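Long-range contacts in DUF2520 domain-containing protein (Thermotoga maritima, PDB 2I76), which is of unknown function but binds NADPH in a Rossmann-type domain and is probably a dehydrogenase related to the 6-phosphogluconate dehydrogenase group: residues T10-E19 with R39-G47; L174-L184 with Y233-L242. All blocks are in the same frame, centred on the assembly; numbering follows the deposited sequence.

Both contacts join helices through apolar side chains, neither has a clear hydrogen bond across it, and in each a leucine methyl sits over the face of an aromatic ring. They share no helix or strand: their centres lie about 45 Å apart, on opposite sides of the chain's centre. Both are partly buried. Contact 1 pairs two nearly parallel helices of the nucleotide-binding domain, and its polar chemistry is turned toward NADPH through Thr10. Contact 2 crosses two helices of the DUF2520 region at nearly a right angle, away from the annotated sites, and several of its polar side chains bond to the second subunit. Similar apolar contacts thus lie beside a cofactor site and beside a subunit interface.

Contact 1: T10-E19 with R39-G47; sequences TGTLTRFFLE and RNLAEVYGG. With NDP (NADPH dihydro-nicotinamide-adenine-dinucleotide phosphate), chain C.
Leu18, from across the contact, and Val44, the residue before Tyr45, hold the Tyr45 ring between them. Leu18 CD1 lies 3.5 Å from the centroid of the Tyr45 ring, over one face, a CH-pi contact, while Val44 CG1 rests on the opposite face. Leu18 can reach the ring because its CG stands opposite the carbonyl carbon (chi1 -80°). The phenol end of Tyr45 crosses the chain of Arg15 nearly at a right angle.

Leu41 shares its two methyls between Thr10 and Arg15. Its CD1 packs on Thr10 CG2, and its CD2 meets the Arg15 guanidinium at the edge, 3.4 Å from NE; the Arg15 chain, extended from CG to NE, runs across the leucine. Behind these residues, Leu18 rests on Phe7 and Leu41 on Ile30, residues of neighbouring strands of the sheet.

Thr10 OG1 shares a hydrogen bond with NADPH O3B at 3.3 Å, and Thr10 N gives a weak one to phosphate oxygen O2X. Thr14 OG1 donates to Gly11 O (2.8 Å), which also accepts from Thr14 N, bracing the turn into helix 12-19. This glycine-rich turn, leading from strand 6-8 into that helix, is characteristic of the dinucleotide-binding Rossmann fold.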
loop_
_atom_site.group_PDB
_atom_site.type_symbol
_atom_site.label_atom_id
_atom_site.label_comp_id
_atom_site.label_asym_id
_atom_site.label_seq_id
_atom_site.Cartn_x
_atom_site.Cartn_y
_atom_site.Cartn_z
ATOM N N THR A 10 14.803 27.248 -5.416
ATOM C CA THR A 10 14.991 27.032 -3.984
ATOM C C THR A 10 14.003 26.039 -3.360
ATOM O O THR A 10 13.729 26.094 -2.163
ATOM C CB THR A 10 14.896 28.401 -3.239
ATOM O OG1 THR A 10 13.699 29.093 -3.633
ATOM C CG2 THR A 10 16.098 29.279 -3.590
ATOM N N GLY A 11 13.485 25.119 -4.166
ATOM C CA GLY A 11 12.536 24.141 -3.658
ATOM C C GLY A 11 13.050 23.196 -2.577
ATOM O O GLY A 11 14.244 22.923 -2.471
ATOM N N THR A 12 12.127 22.692 -1.769
ATOM C CA THR A 12 12.442 21.760 -0.690
ATOM C C THR A 12 13.385 20.675 -1.196
ATOM O O THR A 12 14.247 20.186 -0.470
ATOM C CB THR A 12 11.153 21.060 -0.184
ATOM O OG1 THR A 12 10.176 22.051 0.171
ATOM C CG2 THR A 12 11.459 20.140 1.020
ATOM N N LEU A 13 13.205 20.309 -2.460
ATOM C CA LEU A 13 13.997 19.257 -3.072
ATOM C C LEU A 13 15.449 19.629 -3.356
ATOM O O LEU A 13 16.306 18.752 -3.447
ATOM C CB LEU A 13 13.314 18.786 -4.362
ATOM C CG LEU A 13 13.911 17.529 -4.997
ATOM C CD1 LEU A 13 14.106 16.482 -3.919
ATOM C CD2 LEU A 13 13.011 16.999 -6.092
ATOM N N THR A 14 15.748 20.915 -3.504
ATOM C CA THR A 14 17.128 21.293 -3.769
ATOM C C THR A 14 17.875 21.317 -2.444
ATOM O O THR A 14 19.056 20.971 -2.373
ATOM C CB THR A 14 17.223 22.666 -4.455
ATOM O OG1 THR A 14 16.703 23.667 -3.582
ATOM C CG2 THR A 14 16.421 22.673 -5.748
ATOM N N ARG A 15 17.177 21.721 -1.389
ATOM C CA ARG A 15 17.793 21.750 -0.074
ATOM C C ARG A 15 18.250 20.329 0.196
ATOM O O ARG A 15 19.168 20.095 0.979
ATOM C CB ARG A 15 16.797 22.205 1.004
ATOM C CG ARG A 15 16.499 23.683 0.970
ATOM C CD ARG A 15 15.616 24.098 2.121
ATOM N NE ARG A 15 15.424 25.547 2.159
ATOM C CZ ARG A 15 14.308 26.145 2.574
ATOM N NH1 ARG A 15 13.267 25.420 2.990
ATOM N NH2 ARG A 15 14.232 27.469 2.567
ATOM N N PHE A 16 17.618 19.381 -0.482
ATOM C CA PHE A 16 17.956 17.983 -0.314
ATOM C C PHE A 16 19.302 17.663 -0.945
ATOM O O PHE A 16 20.248 17.335 -0.241
ATOM C CB PHE A 16 16.868 17.108 -0.926
ATOM C CG PHE A 16 17.109 15.648 -0.755
ATOM C CD1 PHE A 16 17.149 15.091 0.507
ATOM C CD2 PHE A 16 17.322 14.832 -1.860
ATOM C CE1 PHE A 16 17.414 13.733 0.678
ATOM C CE2 PHE A 16 17.589 13.468 -1.702
ATOM C CZ PHE A 16 17.633 12.915 -0.429
ATOM N N PHE A 17 19.401 17.761 -2.266
ATOM C CA PHE A 17 20.668 17.463 -2.940
ATOM C C PHE A 17 21.827 18.309 -2.410
ATOM O O PHE A 17 22.974 17.854 -2.366
ATOM C CB PHE A 17 20.543 17.671 -4.446
ATOM C CG PHE A 17 19.689 16.649 -5.132
ATOM C CD1 PHE A 17 18.356 16.932 -5.456
ATOM C CD2 PHE A 17 20.230 15.434 -5.525
ATOM C CE1 PHE A 17 17.570 16.019 -6.172
ATOM C CE2 PHE A 17 19.462 14.515 -6.236
ATOM C CZ PHE A 17 18.123 14.813 -6.566
ATOM N N LEU A 18 21.528 19.545 -2.026
ATOM C CA LEU A 18 22.545 20.426 -1.478
ATOM C C LEU A 18 23.112 19.764 -0.220
ATOM O O LEU A 18 24.269 19.334 -0.177
ATOM C CB LEU A 18 21.935 21.780 -1.098
ATOM C CG LEU A 18 21.673 22.856 -2.154
ATOM C CD1 LEU A 18 21.056 24.091 -1.498
ATOM C CD2 LEU A 18 22.972 23.228 -2.824
ATOM N N GLU A 19 22.271 19.688 0.802
ATOM C CA GLU A 19 22.633 19.094 2.079
ATOM C C GLU A 19 23.490 17.837 1.934
ATOM O O GLU A 19 24.559 17.731 2.538
ATOM C CB GLU A 19 21.365 18.754 2.860
ATOM C CG GLU A 19 21.612 18.283 4.278
ATOM C CD GLU A 19 22.199 19.362 5.150
ATOM O OE1 GLU A 19 23.394 19.687 4.971
ATOM O OE2 GLU A 19 21.458 19.889 6.006
ATOM N N ARG A 39 19.920 33.779 -2.001
ATOM C CA ARG A 39 20.970 34.193 -1.084
ATOM C C ARG A 39 20.931 33.426 0.231
ATOM O O ARG A 39 21.946 33.312 0.918
ATOM C CB ARG A 39 20.859 35.688 -0.773
ATOM C CG ARG A 39 21.610 36.624 -1.712
ATOM C CD ARG A 39 21.877 37.944 -1.002
ATOM N NE ARG A 39 21.579 39.129 -1.813
ATOM C CZ ARG A 39 22.367 39.622 -2.769
ATOM N NH1 ARG A 39 23.525 39.035 -3.060
ATOM N NH2 ARG A 39 22.005 40.720 -3.425
ATOM N N ASN A 40 19.763 32.912 0.597
ATOM C CA ASN A 40 19.667 32.181 1.852
ATOM C C ASN A 40 20.234 30.782 1.748
ATOM O O ASN A 40 20.915 30.315 2.660
ATOM C CB ASN A 40 18.223 32.106 2.350
ATOM C CG ASN A 40 18.099 31.256 3.596
ATOM O OD1 ASN A 40 17.725 30.086 3.526
ATOM N ND2 ASN A 40 18.445 31.831 4.746
ATOM N N LEU A 41 19.955 30.108 0.640
ATOM C CA LEU A 41 20.467 28.761 0.453
ATOM C C LEU A 41 21.963 28.831 0.156
ATOM O O LEU A 41 22.701 27.890 0.439
ATOM C CB LEU A 41 19.711 28.057 -0.670
ATOM C CG LEU A 41 18.197 28.068 -0.486
ATOM C CD1 LEU A 41 17.591 27.239 -1.571
ATOM C CD2 LEU A 41 17.805 27.520 0.868
ATOM N N ALA A 42 22.410 29.953 -0.408
ATOM C CA ALA A 42 23.836 30.136 -0.683
ATOM C C ALA A 42 24.528 30.362 0.674
ATOM O O ALA A 42 25.669 29.940 0.898
ATOM C CB ALA A 42 24.056 31.342 -1.598
ATOM N N GLU A 43 23.810 31.027 1.577
ATOM C CA GLU A 43 24.296 31.317 2.924
ATOM C C GLU A 43 24.445 30.025 3.734
ATOM O O GLU A 43 25.334 29.901 4.581
ATOM C CB GLU A 43 23.309 32.237 3.642
ATOM C CG GLU A 43 23.741 32.661 5.029
ATOM C CD GLU A 43 22.611 33.306 5.805
ATOM O OE1 GLU A 43 22.015 34.279 5.289
ATOM O OE2 GLU A 43 22.315 32.841 6.930
ATOM N N VAL A 44 23.568 29.065 3.459
ATOM C CA VAL A 44 23.573 27.793 4.159
ATOM C C VAL A 44 24.370 26.708 3.443
ATOM O O VAL A 44 24.721 25.689 4.042
ATOM C CB VAL A 44 22.128 27.300 4.364
ATOM C CG1 VAL A 44 22.119 25.996 5.141
ATOM C CG2 VAL A 44 21.320 28.370 5.082
ATOM N N TYR A 45 24.660 26.916 2.163
ATOM C CA TYR A 45 25.400 25.905 1.417
ATOM C C TYR A 45 26.579 26.456 0.609
ATOM O O TYR A 45 27.663 25.870 0.629
ATOM C CB TYR A 45 24.446 25.127 0.502
ATOM C CG TYR A 45 23.262 24.476 1.211
ATOM C CD1 TYR A 45 22.083 25.191 1.461
ATOM C CD2 TYR A 45 23.312 23.145 1.615
ATOM C CE1 TYR A 45 20.979 24.594 2.093
ATOM C CE2 TYR A 45 22.216 22.540 2.247
ATOM C CZ TYR A 45 21.055 23.272 2.480
ATOM O OH TYR A 45 19.976 22.678 3.094
ATOM N N GLY A 46 26.372 27.556 -0.112
ATOM C CA GLY A 46 27.469 28.149 -0.865
ATOM C C GLY A 46 27.272 28.428 -2.344
ATOM O O GLY A 46 27.529 27.562 -3.170
ATOM N N GLY A 47 26.847 29.644 -2.683
ATOM C CA GLY A 47 26.638 29.996 -4.082
ATOM C C GLY A 47 26.343 31.473 -4.322
ATOM O O GLY A 47 26.939 32.336 -3.678
HETATM P PA NDP C . 8.271 23.367 -5.633
HETATM O O1A NDP C . 8.609 23.183 -4.239
HETATM O O2A NDP C . 6.943 23.921 -6.092
HETATM O O5B NDP C . 9.454 24.242 -6.289
HETATM C C5B NDP C . 9.607 25.565 -5.816
HETATM C C4B NDP C . 10.753 26.127 -6.619
HETATM O O4B NDP C . 10.287 26.174 -8.018
HETATM C C3B NDP C . 11.093 27.508 -6.238
HETATM O O3B NDP C . 12.501 27.683 -6.327
HETATM C C2B NDP C . 10.369 28.377 -7.164
HETATM O O2B NDP C . 10.715 29.759 -7.326
HETATM C C1B NDP C . 10.355 27.554 -8.406
HETATM N N9A NDP C . 9.180 27.979 -9.239
HETATM C C8A NDP C . 7.793 27.765 -8.996
HETATM N N7A NDP C . 7.056 28.299 -9.951
HETATM C C5A NDP C . 7.912 28.884 -10.835
HETATM C C6A NDP C . 7.752 29.613 -12.067
HETATM N N6A NDP C . 6.520 29.854 -12.551
HETATM N N1A NDP C . 8.869 30.081 -12.739
HETATM C C2A NDP C . 10.130 29.835 -12.243
HETATM N N3A NDP C . 10.385 29.153 -11.092
HETATM C C4A NDP C . 9.226 28.691 -10.431
HETATM O O3 NDP C . 8.555 22.061 -6.427
HETATM P PN NDP C . 8.238 20.486 -6.800
HETATM O O1N NDP C . 6.861 20.800 -7.199
HETATM O O2N NDP C . 8.558 19.882 -5.464
HETATM O O5D NDP C . 9.068 19.696 -7.893
HETATM C C5D NDP C . 10.134 20.312 -8.668
HETATM C C4D NDP C . 10.692 19.195 -9.600
HETATM O O4D NDP C . 11.080 18.076 -8.793
HETATM C C3D NDP C . 9.674 18.655 -10.609
HETATM O O3D NDP C . 10.340 18.466 -11.860
HETATM C C2D NDP C . 9.135 17.383 -9.973
HETATM O O2D NDP C . 8.584 16.513 -10.950
HETATM C C1D NDP C . 10.419 16.873 -9.220
HETATM N N1N NDP C . 10.127 15.997 -8.015
HETATM C C2N NDP C . 9.382 16.530 -6.891
HETATM C C3N NDP C . 9.146 15.603 -5.765
HETATM C C7N NDP C . 8.398 16.047 -4.576
HETATM O O7N NDP C . 8.142 15.291 -3.597
HETATM N N7N NDP C . 7.937 17.328 -4.490
HETATM C C4N NDP C . 9.651 14.273 -5.856
HETATM C C5N NDP C . 10.358 13.791 -6.941
HETATM C C6N NDP C . 10.598 14.646 -8.023
HETATM P P2B NDP C . 11.849 30.512 -6.600
HETATM O O1X NDP C . 11.687 31.864 -7.144
HETATM O O2X NDP C . 13.158 29.920 -6.967
HETATM O O3X NDP C . 11.640 30.478 -5.091
#

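Contact 2: L174-L184 with Y233-L242; sequences LAYLSKRIYTL and YEKIFGNTVL
Leu177 meets Phe237 where helix 174-183 crosses helix 233-237 at 84°, an orthogonal helix packing among the helices of the DUF2520 region, whose family belongs to the 6PGD_C clan. In the apolar group, Leu177 divides its two methyls: CD2 stands over one face of the Phe237 ring, 3.6 Å from its centroid, in a CH-pi contact, while CD1 touches Leu242 CD2 and the edge of the Tyr233 ring. Ile236 CG2 backs the other face of Phe237, and Ile181 CG2 approaches its CZ. The Leu184 and Ile236 side chains slide past each other in opposite directions, CD2 to CG2 3.9 Å.

A cationic group meets the same ring differently. The Arg180 chain bends at chi3, bringing its guanidinium to the ring edge with the two planes 89° apart; Phe237 CD2 lies over the guanidinium face, 3.7 Å from NH2.

Among the polar links, Tyr176 OH is hydrogen-bonded to Glu252 of the second subunit, and Lys179 forms salt bridges with Glu191 of its own chain and Glu211 of the second subunit.

Between helix 223-237 and helix 241-258 the chain makes an Asx turn: Asn239 OD1 accepts from Val241 N at 3.1 Å, the donor tilted 22° from the amide carbonyl plane.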
loop_
_atom_site.group_PDB
_atom_site.type_symbol
_atom_site.label_atom_id
_atom_site.label_comp_id
_atom_site.label_asym_id
_atom_site.label_seq_id
_atom_site.Cartn_x
_atom_site.Cartn_y
_atom_site.Cartn_z
ATOM N N LEU A 174 -8.970 3.422 -2.772
ATOM C CA LEU A 174 -9.378 2.282 -1.968
ATOM C C LEU A 174 -9.686 2.770 -0.549
ATOM O O LEU A 174 -10.658 2.338 0.077
ATOM C CB LEU A 174 -8.280 1.205 -1.963
ATOM C CG LEU A 174 -7.896 0.603 -3.326
ATOM C CD1 LEU A 174 -6.780 -0.408 -3.172
ATOM C CD2 LEU A 174 -9.098 -0.075 -3.936
ATOM N N ALA A 175 -8.866 3.681 -0.043
ATOM C CA ALA A 175 -9.088 4.216 1.291
ATOM C C ALA A 175 -10.433 4.948 1.309
ATOM O O ALA A 175 -11.156 4.938 2.300
ATOM C CB ALA A 175 -7.955 5.174 1.666
ATOM N N TYR A 176 -10.771 5.567 0.186
ATOM C CA TYR A 176 -12.007 6.339 0.055
ATOM C C TYR A 176 -13.242 5.446 0.125
ATOM O O TYR A 176 -14.194 5.717 0.867
ATOM C CB TYR A 176 -11.956 7.093 -1.270
ATOM C CG TYR A 176 -13.244 7.754 -1.696
ATOM C CD1 TYR A 176 -13.592 9.038 -1.242
ATOM C CD2 TYR A 176 -14.085 7.134 -2.641
ATOM C CE1 TYR A 176 -14.736 9.687 -1.735
ATOM C CE2 TYR A 176 -15.225 7.775 -3.131
ATOM C CZ TYR A 176 -15.536 9.047 -2.680
ATOM O OH TYR A 176 -16.627 9.684 -3.208
ATOM N N LEU A 177 -13.215 4.377 -0.662
ATOM C CA LEU A 177 -14.314 3.425 -0.692
ATOM C C LEU A 177 -14.616 2.843 0.686
ATOM O O LEU A 177 -15.779 2.753 1.072
ATOM C CB LEU A 177 -14.002 2.289 -1.661
ATOM C CG LEU A 177 -14.226 2.641 -3.126
ATOM C CD1 LEU A 177 -13.723 1.500 -3.995
ATOM C CD2 LEU A 177 -15.713 2.905 -3.374
ATOM N N SER A 178 -13.576 2.448 1.417
ATOM C CA SER A 178 -13.758 1.872 2.739
ATOM C C SER A 178 -14.229 2.885 3.775
ATOM O O SER A 178 -15.140 2.604 4.557
ATOM C CB SER A 178 -12.464 1.253 3.216
ATOM O OG SER A 178 -12.036 0.276 2.308
ATOM N N LYS A 179 -13.606 4.058 3.797
ATOM C CA LYS A 179 -14.003 5.078 4.758
ATOM C C LYS A 179 -15.460 5.393 4.541
ATOM O O LYS A 179 -16.194 5.702 5.475
ATOM C CB LYS A 179 -13.191 6.357 4.583
ATOM C CG LYS A 179 -13.779 7.553 5.321
ATOM C CD LYS A 179 -12.905 8.769 5.150
ATOM C CE LYS A 179 -13.389 9.909 6.020
ATOM N NZ LYS A 179 -12.499 11.106 5.922
ATOM N N ARG A 180 -15.883 5.310 3.294
ATOM C CA ARG A 180 -17.265 5.599 2.994
ATOM C C ARG A 180 -18.183 4.584 3.653
ATOM O O ARG A 180 -19.202 4.958 4.242
ATOM C CB ARG A 180 -17.493 5.658 1.471
ATOM C CG ARG A 180 -17.141 7.040 0.865
ATOM C CD ARG A 180 -17.565 7.172 -0.583
ATOM N NE ARG A 180 -18.967 6.825 -0.767
ATOM C CZ ARG A 180 -19.513 6.558 -1.949
ATOM N NH1 ARG A 180 -18.767 6.604 -3.050
ATOM N NH2 ARG A 180 -20.800 6.226 -2.028
ATOM N N ILE A 181 -17.819 3.306 3.590
ATOM C CA ILE A 181 -18.672 2.293 4.193
ATOM C C ILE A 181 -18.475 2.152 5.700
ATOM O O ILE A 181 -19.324 1.583 6.367
ATOM C CB ILE A 181 -18.525 0.905 3.482
ATOM C CG1 ILE A 181 -17.671 -0.038 4.313
ATOM C CG2 ILE A 181 -17.957 1.078 2.087
ATOM C CD1 ILE A 181 -18.497 -0.900 5.251
ATOM N N TYR A 182 -17.370 2.663 6.238
ATOM C CA TYR A 182 -17.147 2.601 7.682
ATOM C C TYR A 182 -17.974 3.671 8.329
ATOM O O TYR A 182 -18.407 3.529 9.473
ATOM C CB TYR A 182 -15.680 2.822 8.049
ATOM C CG TYR A 182 -14.888 1.546 7.982
ATOM C CD1 TYR A 182 -13.514 1.562 7.775
ATOM C CD2 TYR A 182 -15.532 0.307 8.068
ATOM C CE1 TYR A 182 -12.803 0.377 7.643
ATOM C CE2 TYR A 182 -14.837 -0.869 7.942
ATOM C CZ TYR A 182 -13.473 -0.836 7.724
ATOM O OH TYR A 182 -12.789 -2.021 7.555
ATOM N N THR A 183 -18.197 4.743 7.577
ATOM C CA THR A 183 -18.989 5.862 8.047
ATOM C C THR A 183 -20.466 5.537 7.872
ATOM O O THR A 183 -21.324 6.105 8.541
ATOM C CB THR A 183 -18.631 7.117 7.272
ATOM O OG1 THR A 183 -18.688 6.833 5.872
ATOM C CG2 THR A 183 -17.222 7.566 7.634
ATOM N N LEU A 184 -20.759 4.603 6.976
ATOM C CA LEU A 184 -22.135 4.182 6.742
ATOM C C LEU A 184 -22.515 3.318 7.945
ATOM O O LEU A 184 -23.690 3.116 8.251
ATOM C CB LEU A 184 -22.204 3.361 5.456
ATOM C CG LEU A 184 -23.497 3.366 4.652
ATOM C CD1 LEU A 184 -23.915 4.790 4.335
ATOM C CD2 LEU A 184 -23.256 2.588 3.370
ATOM N N TYR A 233 -21.471 -4.764 -2.555
ATOM C CA TYR A 233 -20.735 -3.659 -3.158
ATOM C C TYR A 233 -21.653 -2.894 -4.104
ATOM O O TYR A 233 -21.681 -1.661 -4.086
ATOM C CB TYR A 233 -19.519 -4.191 -3.934
ATOM C CG TYR A 233 -18.610 -3.119 -4.527
ATOM C CD1 TYR A 233 -17.580 -2.551 -3.778
ATOM C CD2 TYR A 233 -18.766 -2.697 -5.849
ATOM C CE1 TYR A 233 -16.717 -1.591 -4.332
ATOM C CE2 TYR A 233 -17.912 -1.735 -6.414
ATOM C CZ TYR A 233 -16.886 -1.190 -5.651
ATOM O OH TYR A 233 -16.019 -0.272 -6.209
ATOM N N GLU A 234 -22.404 -3.627 -4.922
ATOM C CA GLU A 234 -23.304 -2.989 -5.867
ATOM C C GLU A 234 -24.303 -2.177 -5.061
ATOM O O GLU A 234 -24.533 -0.996 -5.340
ATOM C CB GLU A 234 -24.039 -4.033 -6.710
ATOM C CG GLU A 234 -24.672 -3.452 -7.976
ATOM C CD GLU A 234 -25.636 -4.413 -8.700
ATOM O OE1 GLU A 234 -25.237 -5.552 -9.041
ATOM O OE2 GLU A 234 -26.797 -4.018 -8.944
ATOM N N LYS A 235 -24.876 -2.822 -4.045
ATOM C CA LYS A 235 -25.858 -2.205 -3.154
ATOM C C LYS A 235 -25.394 -0.873 -2.567
ATOM O O LYS A 235 -26.183 0.053 -2.402
ATOM C CB LYS A 235 -26.192 -3.168 -2.003
ATOM C CG LYS A 235 -27.393 -4.091 -2.248
ATOM C CD LYS A 235 -27.452 -5.245 -1.224
ATOM C CE LYS A 235 -28.889 -5.730 -0.940
ATOM N NZ LYS A 235 -29.637 -6.183 -2.144
ATOM N N ILE A 236 -24.106 -0.775 -2.272
ATOM C CA ILE A 236 -23.553 0.430 -1.659
ATOM C C ILE A 236 -23.051 1.542 -2.590
ATOM O O ILE A 236 -23.158 2.732 -2.262
ATOM C CB ILE A 236 -22.399 0.050 -0.689
ATOM C CG1 ILE A 236 -22.906 -0.981 0.332
ATOM C CG2 ILE A 236 -21.857 1.303 -0.004
ATOM C CD1 ILE A 236 -21.909 -1.373 1.407
ATOM N N PHE A 237 -22.518 1.169 -3.749
ATOM C CA PHE A 237 -21.969 2.175 -4.646
ATOM C C PHE A 237 -22.627 2.338 -6.009
ATOM O O PHE A 237 -22.179 3.151 -6.813
ATOM C CB PHE A 237 -20.481 1.910 -4.848
ATOM C CG PHE A 237 -19.702 1.771 -3.563
ATOM C CD1 PHE A 237 -19.216 0.529 -3.161
ATOM C CD2 PHE A 237 -19.400 2.901 -2.783
ATOM C CE1 PHE A 237 -18.437 0.418 -2.017
ATOM C CE2 PHE A 237 -18.621 2.800 -1.635
ATOM C CZ PHE A 237 -18.136 1.560 -1.251
ATOM N N GLY A 238 -23.672 1.567 -6.289
ATOM C CA GLY A 238 -24.330 1.706 -7.577
ATOM C C GLY A 238 -23.919 0.708 -8.644
ATOM O O GLY A 238 -24.750 0.304 -9.465
ATOM N N ASN A 239 -22.647 0.322 -8.668
ATOM C CA ASN A 239 -22.209 -0.648 -9.660
ATOM C C ASN A 239 -21.178 -1.593 -9.085
ATOM O O ASN A 239 -20.909 -1.567 -7.885
ATOM C CB ASN A 239 -21.671 0.046 -10.925
ATOM C CG ASN A 239 -20.499 0.950 -10.651
ATOM O OD1 ASN A 239 -19.399 0.486 -10.350
ATOM N ND2 ASN A 239 -20.724 2.251 -10.751
ATOM N N THR A 240 -20.605 -2.428 -9.945
ATOM C CA THR A 240 -19.616 -3.404 -9.515
ATOM C C THR A 240 -18.357 -3.334 -10.376
ATOM O O THR A 240 -17.488 -4.212 -10.312
ATOM C CB THR A 240 -20.194 -4.809 -9.612
ATOM O OG1 THR A 240 -20.377 -5.153 -10.995
ATOM C CG2 THR A 240 -21.541 -4.875 -8.882
ATOM N N VAL A 241 -18.271 -2.279 -11.182
ATOM C CA VAL A 241 -17.127 -2.069 -12.058
ATOM C C VAL A 241 -15.778 -2.256 -11.384
ATOM O O VAL A 241 -15.044 -3.162 -11.744
ATOM C CB VAL A 241 -17.145 -0.661 -12.677
ATOM C CG1 VAL A 241 -15.858 -0.409 -13.436
ATOM C CG2 VAL A 241 -18.322 -0.530 -13.605
ATOM N N LEU A 242 -15.447 -1.397 -10.421
ATOM C CA LEU A 242 -14.157 -1.494 -9.750
ATOM C C LEU A 242 -13.991 -2.809 -9.012
ATOM O O LEU A 242 -12.925 -3.423 -9.046
ATOM C CB LEU A 242 -13.957 -0.345 -8.764
ATOM C CG LEU A 242 -12.530 -0.385 -8.200
ATOM C CD1 LEU A 242 -11.693 0.677 -8.865
ATOM C CD2 LEU A 242 -12.543 -0.187 -6.699
#